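Local coordinates for protein triacylglycerol lipase (PDB 5AH1) that hydrolyses ester bonds as a triacylglycerol lipase of the alpha/beta-hydrolase class, binds zinc, and probably also cleaves synthetic polyesters, at residues 62-67 against 444-449; 186-191 against 222-227; 401-406 against 415-420. One frame throughout, in Å; residues are numbered along the deposited sequence. Where two conformers were deposited one is given.

Contact 1 of 3, residues 62-67 against 444-449; sequences VEFPEV and ASFLSN
Phe64 points one edge of its ring at the face of Phe446 in a T-shaped pair. The centroids are 5.0 Å apart and the planes meet at 68°. The atom that leads is Phe64 CD1, which sits over the centre of the Phe446 ring. Both rings stand with CG anti to the backbone N (chi1 -170° for Phe64, -180° for Phe446), and for Phe446 this brings the ring up against Phe64. Asn449, near the C-terminal end of the helix, meets Phe64 from another direction. Asn449 CB lies over one face of the Phe64 ring in a CH-pi contact, 3.3 Å from the ring centroid. The opposite face of the Phe64 ring carries CD of its own neighbour, Pro65, toward the rim. Pro65 belongs to the type II turn from Phe64 to Val67. Val62 adds a methyl: its CG2 is 3.9 Å from Phe446 CE2. The amide of Asn449 turns back on its helix, where ND2 donates to Phe446 O in a long bond of 3.3 Å, from above the carbonyl plane. That oxygen also takes the backbone N-H of Asn449, from the same face. Phe64 CD1 comes within 3.4 Å of Phe446 O. On another side of the helix Leu447 packs on His177 and Ile179 of strand 176-181. No hydrogen bond crosses between 62-67 and 444-449. These residues are joined by aromatic and apolar packing, while Asn449 ND2 bonds Phe446 O and Ser448 OG bonds Ser445 O. Asn76, further along the loop, does hydrogen-bond the helix end.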
ATOM      1  N   VAL A  62     -12.177  15.473 -10.474  1.00 12.82           N
ATOM      2  CA  VAL A  62     -12.938  15.289 -11.703  1.00 14.29           C
ATOM      3  C   VAL A  62     -14.313  14.721 -11.417  1.00 14.09           C
ATOM      4  O   VAL A  62     -14.561  14.115 -10.373  1.00 14.24           O
ATOM      5  CB  VAL A  62     -12.202  14.355 -12.703  1.00 15.64           C
ATOM      6  CG1 VAL A  62     -10.849  14.930 -13.086  1.00 16.92           C
ATOM      7  CG2 VAL A  62     -12.023  12.965 -12.117  1.00 15.90           C
ATOM      8  N   GLU A  63     -15.216  14.968 -12.351  1.00 14.61           N
ATOM      9  CA  GLU A  63     -16.493  14.275 -12.384  1.00 15.65           C
ATOM     10  C   GLU A  63     -16.338  13.024 -13.235  1.00 13.91           C
ATOM     11  O   GLU A  63     -15.463  12.942 -14.110  1.00 13.16           O
ATOM     12  CB  GLU A  63     -17.595  15.173 -12.961  1.00 20.84           C
ATOM     13  CG  GLU A  63     -18.043  16.307 -12.031  1.00 26.80           C
ATOM     14  CD  GLU A  63     -18.856  15.820 -10.823  1.00 31.43           C
ATOM     15  OE1 GLU A  63     -19.808  15.019 -10.999  1.00 33.23           O
ATOM     16  OE2 GLU A  63     -18.541  16.250  -9.689  1.00 33.38           O
ATOM     17  N   PHE A  64     -17.171  12.034 -12.966  1.00 12.68           N
ATOM     18  CA  PHE A  64     -17.163  10.831 -13.773  1.00 11.63           C
ATOM     19  C   PHE A  64     -17.506  11.194 -15.222  1.00 11.02           C
ATOM     20  O   PHE A  64     -18.339  12.072 -15.466  1.00 10.71           O
ATOM     21  CB  PHE A  64     -18.149   9.789 -13.234  1.00 11.84           C
ATOM     22  CG  PHE A  64     -18.000   8.458 -13.894  1.00 11.83           C
ATOM     23  CD1 PHE A  64     -17.017   7.575 -13.471  1.00 12.35           C
ATOM     24  CD2 PHE A  64     -18.793   8.105 -14.971  1.00 11.96           C
ATOM     25  CE1 PHE A  64     -16.837   6.357 -14.101  1.00 12.50           C
ATOM     26  CE2 PHE A  64     -18.611   6.888 -15.607  1.00 12.62           C
ATOM     27  CZ  PHE A  64     -17.626   6.019 -15.169  1.00 12.47           C
ATOM     28  N   PRO A  65     -16.852  10.546 -16.201  1.00 11.00           N
ATOM     29  CA  PRO A  65     -17.129  10.906 -17.598  1.00 11.22           C
ATOM     30  C   PRO A  65     -18.611  10.919 -17.970  1.00 10.50           C
ATOM     31  O   PRO A  65     -19.358   9.992 -17.646  1.00 10.93           O
ATOM     32  CB  PRO A  65     -16.394   9.813 -18.384  1.00 12.77           C
ATOM     33  CG  PRO A  65     -15.273   9.421 -17.520  1.00 12.91           C
ATOM     34  CD  PRO A  65     -15.784   9.535 -16.104  1.00 12.06           C
ATOM     35  N   GLU A  66     -19.000  12.000 -18.641  1.00 10.99           N
ATOM     36  CA  GLU A  66     -20.332  12.161 -19.243  1.00 11.38           C
ATOM     37  C   GLU A  66     -21.481  12.396 -18.262  1.00 10.86           C
ATOM     38  O   GLU A  66     -22.623  12.479 -18.683  1.00 11.68           O
ATOM     39  CB  GLU A  66     -20.686  10.969 -20.149  1.00 12.24           C
ATOM     40  CG  GLU A  66     -19.611  10.567 -21.159  1.00 14.10           C
ATOM     41  CD  GLU A  66     -20.072   9.420 -22.034  1.00 16.08           C
ATOM     42  OE1 GLU A  66     -20.062   8.265 -21.543  1.00 18.30           O
ATOM     43  OE2 GLU A  66     -20.488   9.670 -23.195  1.00 17.24           O
ATOM     44  N   VAL A  67     -21.180  12.530 -16.974  0.52 11.11           N
ATOM     45  CA  VAL A  67     -22.232  12.702 -15.970  0.52 11.17           C
ATOM     46  C   VAL A  67     -23.045  13.972 -16.220  0.52 11.18           C
ATOM     47  O   VAL A  67     -24.206  14.049 -15.836  0.52 11.82           O
ATOM     48  CB  VAL A  67     -21.661  12.691 -14.524  0.52 12.29           C
ATOM     49  CG1 VAL A  67     -20.805  13.922 -14.253  0.52 12.04           C
ATOM     50  CG2 VAL A  67     -22.766  12.582 -13.482  0.52 13.86           C
ATOM     51  N   ALA A 444     -15.641   7.171  -4.067  1.00  9.15           N
ATOM     52  CA  ALA A 444     -16.545   6.023  -4.006  1.00  9.57           C
ATOM     53  C   ALA A 444     -17.697   6.235  -4.985  1.00  9.17           C
ATOM     54  O   ALA A 444     -18.091   5.312  -5.684  1.00 10.10           O
ATOM     55  CB  ALA A 444     -17.086   5.816  -2.602  1.00 10.03           C
ATOM     56  N   SER A 445     -18.244   7.446  -5.005  0.68 10.71           N
ATOM     57  CA  SER A 445     -19.313   7.780  -5.951  0.68 10.95           C
ATOM     58  C   SER A 445     -18.821   7.575  -7.393  0.68  9.96           C
ATOM     59  O   SER A 445     -19.505   6.956  -8.218  0.68 11.30           O
ATOM     60  CB  SER A 445     -19.796   9.216  -5.757  0.68 11.69           C
ATOM     61  OG  SER A 445     -20.467   9.374  -4.515  0.68 12.83           O
ATOM     62  N   PHE A 446     -17.624   8.078  -7.688  1.00 10.27           N
ATOM     63  CA  PHE A 446     -17.016   7.938  -9.005  1.00 10.03           C
ATOM     64  C   PHE A 446     -16.966   6.455  -9.393  1.00  9.89           C
ATOM     65  O   PHE A 446     -17.423   6.075 -10.470  1.00 10.07           O
ATOM     66  CB  PHE A 446     -15.620   8.591  -8.965  1.00  9.86           C
ATOM     67  CG  PHE A 446     -14.842   8.533 -10.269  1.00 10.37           C
ATOM     68  CD1 PHE A 446     -14.113   7.408 -10.613  1.00 10.47           C
ATOM     69  CD2 PHE A 446     -14.803   9.628 -11.115  1.00 10.51           C
ATOM     70  CE1 PHE A 446     -13.376   7.363 -11.789  1.00 12.36           C
ATOM     71  CE2 PHE A 446     -14.066   9.590 -12.287  1.00 11.46           C
ATOM     72  CZ  PHE A 446     -13.349   8.461 -12.625  1.00 12.26           C
ATOM     73  N   LEU A 447     -16.417   5.614  -8.513  1.00  9.52           N
ATOM     74  CA  LEU A 447     -16.262   4.195  -8.813  1.00  9.94           C
ATOM     75  C   LEU A 447     -17.599   3.478  -9.064  1.00  9.29           C
ATOM     76  O   LEU A 447     -17.677   2.512  -9.843  1.00  9.41           O
ATOM     77  CB  LEU A 447     -15.485   3.500  -7.690  1.00  9.40           C
ATOM     78  CG  LEU A 447     -14.019   3.919  -7.545  1.00  9.55           C
ATOM     79  CD1 LEU A 447     -13.426   3.300  -6.284  1.00 11.08           C
ATOM     80  CD2 LEU A 447     -13.185   3.521  -8.758  1.00 10.14           C
ATOM     81  N   SER A 448     -18.659   3.944  -8.408  1.00  9.67           N
ATOM     82  CA  SER A 448     -19.985   3.334  -8.561  1.00  9.49           C
ATOM     83  C   SER A 448     -20.569   3.492  -9.976  1.00  9.22           C
ATOM     84  O   SER A 448     -21.505   2.781 -10.340  1.00  9.61           O
ATOM     85  CB  SER A 448     -20.973   3.921  -7.547  1.00 10.29           C
ATOM     86  OG  SER A 448     -21.504   5.160  -7.988  1.00 10.86           O
ATOM     87  N   ASN A 449     -20.006   4.395 -10.774  1.00  9.44           N
ATOM     88  CA  ASN A 449     -20.471   4.588 -12.141  1.00  9.58           C
ATOM     89  C   ASN A 449     -19.869   3.606 -13.136  1.00  9.87           C
ATOM     90  O   ASN A 449     -20.359   3.508 -14.249  1.00 10.97           O
ATOM     91  CB  ASN A 449     -20.177   5.990 -12.636  1.00 10.86           C
ATOM     92  CG  ASN A 449     -20.891   7.044 -11.853  1.00 11.24           C
ATOM     93  OD1 ASN A 449     -22.115   7.188 -11.934  1.00 11.99           O
ATOM     94  ND2 ASN A 449     -20.135   7.805 -11.094  1.00 13.48           N
TER

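Contact 2 of 3, residues 186-191 against 222-227; sequences QTIRTL and HSVSTI
Ile188 and Val224 meet because of their first torsions. Ile188 has chi1 62°, which tucks CG1 over its own backbone, flanked by N and C, and an extended chi2 then carries CD1 to the strand. Val224 has CG1 anti to its N (chi1 163°), on the side that faces the helix. The two side chains run alongside each other, head to tail, with Ile188 CD1 3.7 Å from Val224 CG1. This is packing inside a beta-alpha-beta crossover of the alpha/beta-hydrolase fold. Helix 183-197 leaves strand 176-181 through a GxSxG sequence, probably the nucleophile elbow, and the chain later returns as strand 221-227 beside 176-181. The helix and strand segments run nearly antiparallel, at 160°, with their axes 8.4 Å apart. Ile188 also touches Leu178 on strand 176-181 and Leu135 on helix 128-140, so it is wedged between sheet and a second helix. Arg189 lends only its aliphatic part to the strand. Its CG lies 4.1 Å from Val224 CG1, the two side chains roughly perpendicular, and its CD is near Thr226 CG2. A bend at chi3 takes the guanidinium to polar partners outside: NH1 to Asn231, NH2 to Asn317 and Val320 O. Ser225 turns its CB away from the helix, and its OG is bonded to Tyr443 of helix 437-448, on the other side of the sheet. Its backbone oxygen still meets the helix: Ile188 CD1 comes within 3.4 Å of Ser225 O.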
ATOM      1  N   GLN A 186       0.549  -2.483  -4.671  1.00  7.29           N
ATOM      2  CA  GLN A 186       1.209  -3.665  -5.209  1.00  7.23           C
ATOM      3  C   GLN A 186       0.470  -4.922  -4.793  1.00  5.87           C
ATOM      4  O   GLN A 186       0.286  -5.849  -5.593  1.00  7.37           O
ATOM      5  CB  GLN A 186       2.649  -3.765  -4.713  1.00  7.16           C
ATOM      6  CG  GLN A 186       3.622  -2.751  -5.254  1.00  6.70           C
ATOM      7  CD  GLN A 186       4.969  -2.945  -4.603  1.00  6.85           C
ATOM      8  OE1 GLN A 186       5.074  -2.923  -3.360  1.00  8.44           O
ATOM      9  NE2 GLN A 186       6.004  -3.191  -5.412  1.00  7.54           N
ATOM     10  N   THR A 187       0.049  -4.976  -3.530  1.00  6.46           N
ATOM     11  CA  THR A 187      -0.630  -6.161  -3.010  1.00  6.67           C
ATOM     12  C   THR A 187      -1.942  -6.423  -3.750  1.00  6.02           C
ATOM     13  O   THR A 187      -2.247  -7.566  -4.076  1.00  6.42           O
ATOM     14  CB  THR A 187      -0.894  -6.012  -1.517  1.00  6.96           C
ATOM     15  OG1 THR A 187       0.355  -5.846  -0.827  1.00  7.11           O
ATOM     16  CG2 THR A 187      -1.628  -7.231  -0.957  1.00  7.76           C
ATOM     17  N   ILE A 188      -2.732  -5.384  -4.019  1.00  6.60           N
ATOM     18  CA  ILE A 188      -4.017  -5.596  -4.704  1.00  6.63           C
ATOM     19  C   ILE A 188      -3.835  -5.930  -6.181  1.00  6.53           C
ATOM     20  O   ILE A 188      -4.609  -6.708  -6.743  1.00  6.97           O
ATOM     21  CB  ILE A 188      -5.032  -4.414  -4.501  1.00  6.90           C
ATOM     22  CG1 ILE A 188      -4.509  -3.098  -5.075  1.00  7.91           C
ATOM     23  CG2 ILE A 188      -5.335  -4.281  -3.013  1.00  7.10           C
ATOM     24  CD1 ILE A 188      -5.528  -1.970  -5.040  1.00  7.84           C
ATOM     25  N   ARG A 189      -2.779  -5.403  -6.807  1.00  6.44           N
ATOM     26  CA  ARG A 189      -2.449  -5.820  -8.170  1.00  6.28           C
ATOM     27  C   ARG A 189      -2.157  -7.307  -8.191  1.00  6.04           C
ATOM     28  O   ARG A 189      -2.560  -8.031  -9.085  1.00  6.56           O
ATOM     29  CB  ARG A 189      -1.257  -5.046  -8.713  1.00  6.91           C
ATOM     30  CG  ARG A 189      -1.519  -3.583  -9.104  1.00  7.12           C
ATOM     31  CD  ARG A 189      -0.223  -2.832  -9.389  1.00  6.57           C
ATOM     32  NE  ARG A 189       0.621  -3.596 -10.311  1.00  6.87           N
ATOM     33  CZ  ARG A 189       1.946  -3.687 -10.234  1.00  6.78           C
ATOM     34  NH1 ARG A 189       2.613  -2.923  -9.382  1.00  7.45           N
ATOM     35  NH2 ARG A 189       2.583  -4.505 -11.049  1.00  7.57           N
ATOM     36  N   THR A 190      -1.400  -7.751  -7.193  1.00  6.28           N
ATOM     37  CA  THR A 190      -0.929  -9.143  -7.082  1.00  6.83           C
ATOM     38  C   THR A 190      -2.114 -10.086  -6.840  1.00  6.38           C
ATOM     39  O   THR A 190      -2.238 -11.132  -7.476  1.00  7.02           O
ATOM     40  CB  THR A 190       0.110  -9.290  -5.954  1.00  7.37           C
ATOM     41  OG1 THR A 190       1.204  -8.413  -6.223  1.00  7.45           O
ATOM     42  CG2 THR A 190       0.649 -10.712  -5.834  1.00  8.04           C
ATOM     43  N   LEU A 191      -3.017  -9.714  -5.936  1.00  6.75           N
ATOM     44  CA  LEU A 191      -4.209 -10.521  -5.718  1.00  6.47           C
ATOM     45  C   LEU A 191      -5.022 -10.637  -7.002  1.00  6.08           C
ATOM     46  O   LEU A 191      -5.499 -11.721  -7.344  1.00  6.87           O
ATOM     47  CB  LEU A 191      -5.079  -9.914  -4.616  1.00  7.22           C
ATOM     48  CG  LEU A 191      -6.388 -10.670  -4.373  1.00  8.26           C
ATOM     49  CD1 LEU A 191      -6.141 -11.981  -3.689  1.00  9.94           C
ATOM     50  CD2 LEU A 191      -7.386  -9.851  -3.554  1.00  9.82           C
ATOM     51  N   HIS A 222     -13.546  -5.569  -9.846  1.00  8.77           N
ATOM     52  CA  HIS A 222     -13.985  -4.648 -10.886  1.00  8.19           C
ATOM     53  C   HIS A 222     -12.971  -3.538 -11.145  1.00  8.89           C
ATOM     54  O   HIS A 222     -12.784  -3.115 -12.289  1.00  9.07           O
ATOM     55  CB  HIS A 222     -15.342  -4.044 -10.532  1.00  9.01           C
ATOM     56  CG  HIS A 222     -16.041  -3.436 -11.696  1.00 10.34           C
ATOM     57  ND1 HIS A 222     -16.154  -4.077 -12.909  1.00 12.34           N
ATOM     58  CD2 HIS A 222     -16.687  -2.254 -11.828  1.00 11.49           C
ATOM     59  CE1 HIS A 222     -16.842  -3.315 -13.739  1.00 13.38           C
ATOM     60  NE2 HIS A 222     -17.159  -2.199 -13.113  1.00 12.99           N
ATOM     61  N   SER A 223     -12.338  -3.047 -10.086  1.00  8.51           N
ATOM     62  CA  SER A 223     -11.322  -2.031 -10.215  1.00  8.29           C
ATOM     63  C   SER A 223     -10.247  -2.189  -9.168  1.00  8.10           C
ATOM     64  O   SER A 223     -10.477  -2.711  -8.083  1.00  8.37           O
ATOM     65  CB  SER A 223     -11.937  -0.632 -10.113  1.00  9.03           C
ATOM     66  OG  SER A 223     -12.345  -0.328  -8.794  1.00  8.98           O
ATOM     67  N   VAL A 224      -9.076  -1.694  -9.542  1.00  7.61           N
ATOM     68  CA  VAL A 224      -7.890  -1.609  -8.703  1.00  7.61           C
ATOM     69  C   VAL A 224      -7.432  -0.157  -8.714  1.00  6.87           C
ATOM     70  O   VAL A 224      -7.165   0.402  -9.772  1.00  8.49           O
ATOM     71  CB  VAL A 224      -6.773  -2.509  -9.272  1.00  7.39           C
ATOM     72  CG1 VAL A 224      -5.392  -2.160  -8.704  1.00  8.27           C
ATOM     73  CG2 VAL A 224      -7.117  -3.957  -9.026  1.00  7.87           C
ATOM     74  N   SER A 225      -7.375   0.460  -7.537  1.00  7.43           N
ATOM     75  CA  SER A 225      -6.918   1.833  -7.391  1.00  7.40           C
ATOM     76  C   SER A 225      -5.702   1.852  -6.486  1.00  6.82           C
ATOM     77  O   SER A 225      -5.781   1.388  -5.342  1.00  8.09           O
ATOM     78  CB  SER A 225      -8.002   2.711  -6.773  1.00  7.83           C
ATOM     79  OG  SER A 225      -9.124   2.847  -7.614  1.00  8.11           O
ATOM     80  N   THR A 226      -4.588   2.370  -7.006  1.00  7.26           N
ATOM     81  CA  THR A 226      -3.369   2.543  -6.215  1.00  7.35           C
ATOM     82  C   THR A 226      -3.217   4.014  -5.859  1.00  6.88           C
ATOM     83  O   THR A 226      -3.507   4.891  -6.668  1.00  8.45           O
ATOM     84  CB  THR A 226      -2.100   1.984  -6.930  1.00  7.06           C
ATOM     85  OG1 THR A 226      -1.701   2.824  -8.022  1.00  7.84           O
ATOM     86  CG2 THR A 226      -2.331   0.582  -7.428  1.00  7.15           C
ATOM     87  N   ILE A 227      -2.813   4.269  -4.614  1.00  6.79           N
ATOM     88  CA  ILE A 227      -2.641   5.614  -4.087  1.00  7.17           C
ATOM     89  C   ILE A 227      -1.265   5.656  -3.427  1.00  6.48           C
ATOM     90  O   ILE A 227      -1.006   4.922  -2.481  1.00  7.66           O
ATOM     91  CB  ILE A 227      -3.741   5.976  -3.058  1.00  7.57           C
ATOM     92  CG1 ILE A 227      -5.145   5.813  -3.645  1.00  9.01           C
ATOM     93  CG2 ILE A 227      -3.518   7.397  -2.546  1.00  7.95           C
ATOM     94  CD1 ILE A 227      -6.251   6.105  -2.622  1.00  9.41           C
TER

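Contact 3 of 3, residues 401-406 against 415-420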
ATOM      1  N   ASP A 401       2.139  -3.235 -19.137  1.00  7.99           N
ATOM      2  CA  ASP A 401       0.886  -2.512 -18.903  1.00  7.94           C
ATOM      3  C   ASP A 401       0.886  -1.183 -19.638  1.00  8.31           C
ATOM      4  O   ASP A 401       1.928  -0.525 -19.783  1.00  8.73           O
ATOM      5  CB  ASP A 401       0.695  -2.222 -17.416  1.00  7.79           C
ATOM      6  CG  ASP A 401       0.352  -3.450 -16.584  1.00  7.67           C
ATOM      7  OD1 ASP A 401       0.335  -4.593 -17.095  1.00  9.10           O
ATOM      8  OD2 ASP A 401       0.057  -3.240 -15.387  1.00  8.29           O
ATOM      9  N   VAL A 402      -0.293  -0.781 -20.110  1.00  8.76           N
ATOM     10  CA  VAL A 402      -0.476   0.525 -20.719  1.00  8.88           C
ATOM     11  C   VAL A 402      -0.845   1.515 -19.629  1.00  8.45           C
ATOM     12  O   VAL A 402      -1.700   1.224 -18.781  1.00  8.81           O
ATOM     13  CB  VAL A 402      -1.559   0.461 -21.808  1.00 10.16           C
ATOM     14  CG1 VAL A 402      -1.921   1.862 -22.330  1.00 11.71           C
ATOM     15  CG2 VAL A 402      -1.077  -0.413 -22.949  1.00 12.06           C
ATOM     16  N   ILE A 403      -0.217   2.684 -19.684  1.00  8.68           N
ATOM     17  CA  ILE A 403      -0.526   3.808 -18.805  1.00  9.50           C
ATOM     18  C   ILE A 403      -0.818   5.030 -19.650  1.00 10.74           C
ATOM     19  O   ILE A 403      -0.019   5.399 -20.509  1.00 12.08           O
ATOM     20  CB  ILE A 403       0.670   4.133 -17.860  1.00  9.49           C
ATOM     21  CG1 ILE A 403       1.099   2.894 -17.068  1.00  8.49           C
ATOM     22  CG2 ILE A 403       0.337   5.300 -16.926  1.00 10.92           C
ATOM     23  CD1 ILE A 403       2.401   3.083 -16.310  1.00  9.29           C
ATOM     24  N   GLU A 404      -1.961   5.660 -19.410  1.00 11.52           N
ATOM     25  CA  GLU A 404      -2.270   6.937 -20.042  1.00 13.70           C
ATOM     26  C   GLU A 404      -2.777   7.890 -18.985  1.00 13.01           C
ATOM     27  O   GLU A 404      -3.483   7.487 -18.061  1.00 13.25           O
ATOM     28  CB  GLU A 404      -3.363   6.788 -21.090  1.00 17.94           C
ATOM     29  CG  GLU A 404      -3.072   5.853 -22.239  1.00 22.96           C
ATOM     30  CD  GLU A 404      -4.266   5.768 -23.203  1.00 27.80           C
ATOM     31  OE1 GLU A 404      -5.160   6.653 -23.137  1.00 30.45           O
ATOM     32  OE2 GLU A 404      -4.326   4.821 -24.017  1.00 29.50           O
ATOM     33  N   GLN A 405      -2.435   9.161 -19.129  1.00 13.72           N
ATOM     34  CA  GLN A 405      -2.988  10.169 -18.244  1.00 15.01           C
ATOM     35  C   GLN A 405      -4.486  10.291 -18.500  1.00 14.74           C
ATOM     36  O   GLN A 405      -4.940  10.253 -19.643  1.00 15.84           O
ATOM     37  CB  GLN A 405      -2.271  11.513 -18.407  1.00 18.91           C
ATOM     38  CG  GLN A 405      -0.755  11.468 -18.123  1.00 22.38           C
ATOM     39  CD  GLN A 405      -0.391  10.960 -16.722  1.00 25.17           C
ATOM     40  OE1 GLN A 405      -0.812  11.523 -15.706  1.00 25.55           O
ATOM     41  NE2 GLN A 405       0.422   9.901 -16.671  1.00 26.92           N
ATOM     42  N   TYR A 406      -5.251  10.400 -17.424  1.00 14.31           N
ATOM     43  CA  TYR A 406      -6.691  10.507 -17.514  1.00 15.41           C
ATOM     44  C   TYR A 406      -7.069  11.671 -18.415  1.00 17.92           C
ATOM     45  O   TYR A 406      -6.514  12.762 -18.296  1.00 18.26           O
ATOM     46  CB  TYR A 406      -7.264  10.704 -16.117  1.00 15.92           C
ATOM     47  CG  TYR A 406      -8.760  10.812 -16.087  1.00 16.20           C
ATOM     48  CD1 TYR A 406      -9.560   9.688 -16.245  1.00 17.03           C
ATOM     49  CD2 TYR A 406      -9.372  12.029 -15.888  1.00 16.71           C
ATOM     50  CE1 TYR A 406     -10.932   9.784 -16.226  1.00 17.83           C
ATOM     51  CE2 TYR A 406     -10.743  12.138 -15.862  1.00 17.10           C
ATOM     52  CZ  TYR A 406     -11.520  11.008 -16.022  1.00 18.29           C
ATOM     53  OH  TYR A 406     -12.892  11.108 -15.998  1.00 20.11           O
ATOM     54  N   TRP A 415      -3.991   1.440 -17.080  1.00  8.60           N
ATOM     55  CA  TRP A 415      -3.897   2.431 -16.013  1.00  7.99           C
ATOM     56  C   TRP A 415      -4.407   3.798 -16.450  1.00  8.50           C
ATOM     57  O   TRP A 415      -3.910   4.378 -17.410  1.00  9.34           O
ATOM     58  CB  TRP A 415      -2.440   2.549 -15.541  1.00  7.78           C
ATOM     59  CG  TRP A 415      -1.994   1.294 -14.890  1.00  8.24           C
ATOM     60  CD1 TRP A 415      -1.448   0.201 -15.494  1.00  8.25           C
ATOM     61  CD2 TRP A 415      -2.160   0.958 -13.517  1.00  7.56           C
ATOM     62  NE1 TRP A 415      -1.244  -0.797 -14.577  1.00  7.23           N
ATOM     63  CE2 TRP A 415      -1.650  -0.348 -13.344  1.00  7.25           C
ATOM     64  CE3 TRP A 415      -2.633   1.651 -12.399  1.00  8.11           C
ATOM     65  CZ2 TRP A 415      -1.662  -0.983 -12.110  1.00  7.56           C
ATOM     66  CZ3 TRP A 415      -2.650   1.027 -11.179  1.00  8.27           C
ATOM     67  CH2 TRP A 415      -2.150  -0.277 -11.032  1.00  8.36           C
ATOM     68  N   ASN A 416      -5.368   4.294 -15.691  1.00  8.02           N
ATOM     69  CA  ASN A 416      -5.921   5.636 -15.831  1.00  8.99           C
ATOM     70  C   ASN A 416      -5.172   6.432 -14.758  1.00  8.52           C
ATOM     71  O   ASN A 416      -5.492   6.351 -13.569  1.00  8.94           O
ATOM     72  CB  ASN A 416      -7.426   5.649 -15.579  1.00  9.84           C
ATOM     73  CG  ASN A 416      -8.199   4.832 -16.592  1.00 10.51           C
ATOM     74  OD1 ASN A 416      -8.781   5.383 -17.525  1.00 11.58           O
ATOM     75  ND2 ASN A 416      -8.262   3.532 -16.400  1.00 12.18           N
ATOM     76  N   ALA A 417      -4.130   7.145 -15.183  1.00  8.44           N
ATOM     77  CA  ALA A 417      -3.269   7.902 -14.276  1.00  9.42           C
ATOM     78  C   ALA A 417      -3.932   9.246 -13.975  1.00  8.72           C
ATOM     79  O   ALA A 417      -4.058  10.108 -14.843  1.00  9.49           O
ATOM     80  CB  ALA A 417      -1.869   8.076 -14.867  1.00 10.22           C
ATOM     81  N   MET A 418      -4.397   9.388 -12.737  1.00  8.90           N
ATOM     82  CA  MET A 418      -5.294  10.479 -12.377  1.00 10.00           C
ATOM     83  C   MET A 418      -4.509  11.752 -12.026  1.00 10.26           C
ATOM     84  O   MET A 418      -3.290  11.711 -11.840  1.00 10.50           O
ATOM     85  CB  MET A 418      -6.222  10.013 -11.239  1.00  9.77           C
ATOM     86  CG  MET A 418      -6.986   8.744 -11.595  1.00 10.77           C
ATOM     87  SD  MET A 418      -8.073   8.940 -13.036  1.00 11.18           S
ATOM     88  CE  MET A 418      -9.351  10.008 -12.373  1.00 12.87           C
ATOM     89  N   PRO A 419      -5.202  12.899 -11.951  1.00 10.12           N
ATOM     90  CA  PRO A 419      -4.503  14.166 -11.728  1.00 10.82           C
ATOM     91  C   PRO A 419      -3.662  14.159 -10.445  1.00 10.28           C
ATOM     92  O   PRO A 419      -4.148  13.755  -9.394  1.00 10.44           O
ATOM     93  CB  PRO A 419      -5.654  15.192 -11.680  1.00 12.47           C
ATOM     94  CG  PRO A 419      -6.687  14.606 -12.556  1.00 13.02           C
ATOM     95  CD  PRO A 419      -6.625  13.125 -12.268  1.00 11.05           C
ATOM     96  N   ARG A 420      -2.417  14.606 -10.539  1.00 10.08           N
ATOM     97  CA  ARG A 420      -1.481  14.494  -9.426  1.00  9.91           C
ATOM     98  C   ARG A 420      -1.994  15.210  -8.183  1.00  9.70           C
ATOM     99  O   ARG A 420      -2.515  16.320  -8.270  1.00 11.71           O
ATOM    100  CB  ARG A 420      -0.110  15.055  -9.819  1.00 10.70           C
ATOM    101  CG  ARG A 420       0.944  14.873  -8.730  1.00 11.71           C
ATOM    102  CD  ARG A 420       2.376  15.097  -9.213  1.00 11.79           C
ATOM    103  NE  ARG A 420       2.784  14.079 -10.164  1.00 11.04           N
ATOM    104  CZ  ARG A 420       4.039  13.835 -10.508  1.00 11.80           C
ATOM    105  NH1 ARG A 420       5.023  14.519  -9.952  1.00 11.72           N
ATOM    106  NH2 ARG A 420       4.312  12.891 -11.387  1.00 11.85           N
TER
HETATM  107  O   HOH W   1      -0.944  10.901 -12.846  1.00 13.22           O
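Trp415 meets Ile403, Val402 and Asp401 in turn, from CB outward. Trp415 CB packs on Ile403 CG1 at 3.9 Å. CD1 lies 3.5 Å from Val402 O, which sits at the edge of the indole near its plane. NE1 then donates to Asp401 OD2 at 2.9 Å, almost straight (169°). OD2 lies in the indole plane, but NE1 reaches its anti side 28° out of the carboxylate plane. Asp401 OD1 is taken by Ala322 N. At the far end of the indole, CZ2 and CH2 pack on Arg189 CD and Thr226 CG2, and the ring also meets that of Tyr328. Four backbone bonds pair the parallel strands, from Trp415 N to Val402 O through to Tyr406 N to Ala417 O. Met418 CE lies over one face of the Tyr406 ring, a CH-pi contact 3.9 Å from the centroid. Met418 SD makes an oblique Met-aromatic contact, 4.2 Å from the Tyr406 centroid. A water donates to both Gln405 OE1 and Met418 O. Strand 403-405 is an outermost strand, at one edge of the main sheet. Strand 415-417 lies between it and strand 327-331, while Tyr406 reaches Pro65 in the loop before strand 80-83.

Contacts 2 and 3 share one parallel sheet, their centres 14 Å apart. Trp415 joins them: its CZ2 is 3.6 Å from Arg189 CD and its CH2 3.7 Å from Thr226 CG2. Contact 1 meets contact 3 at the sheet's edge, where Pro65 CG lies 3.3 Å from Tyr406 OH and Val62 CG2 4.0 Å from Met418 CE. Contact 1 reaches contact 2 through Leu447 CD2, 3.9 Å from Ser223 OG. Contact 2 adjoins the probable active site: Ile188 touches the putative nucleophile elbow around Ser182. It also packs on helix 128-140, which carries the zinc ligand Asp130.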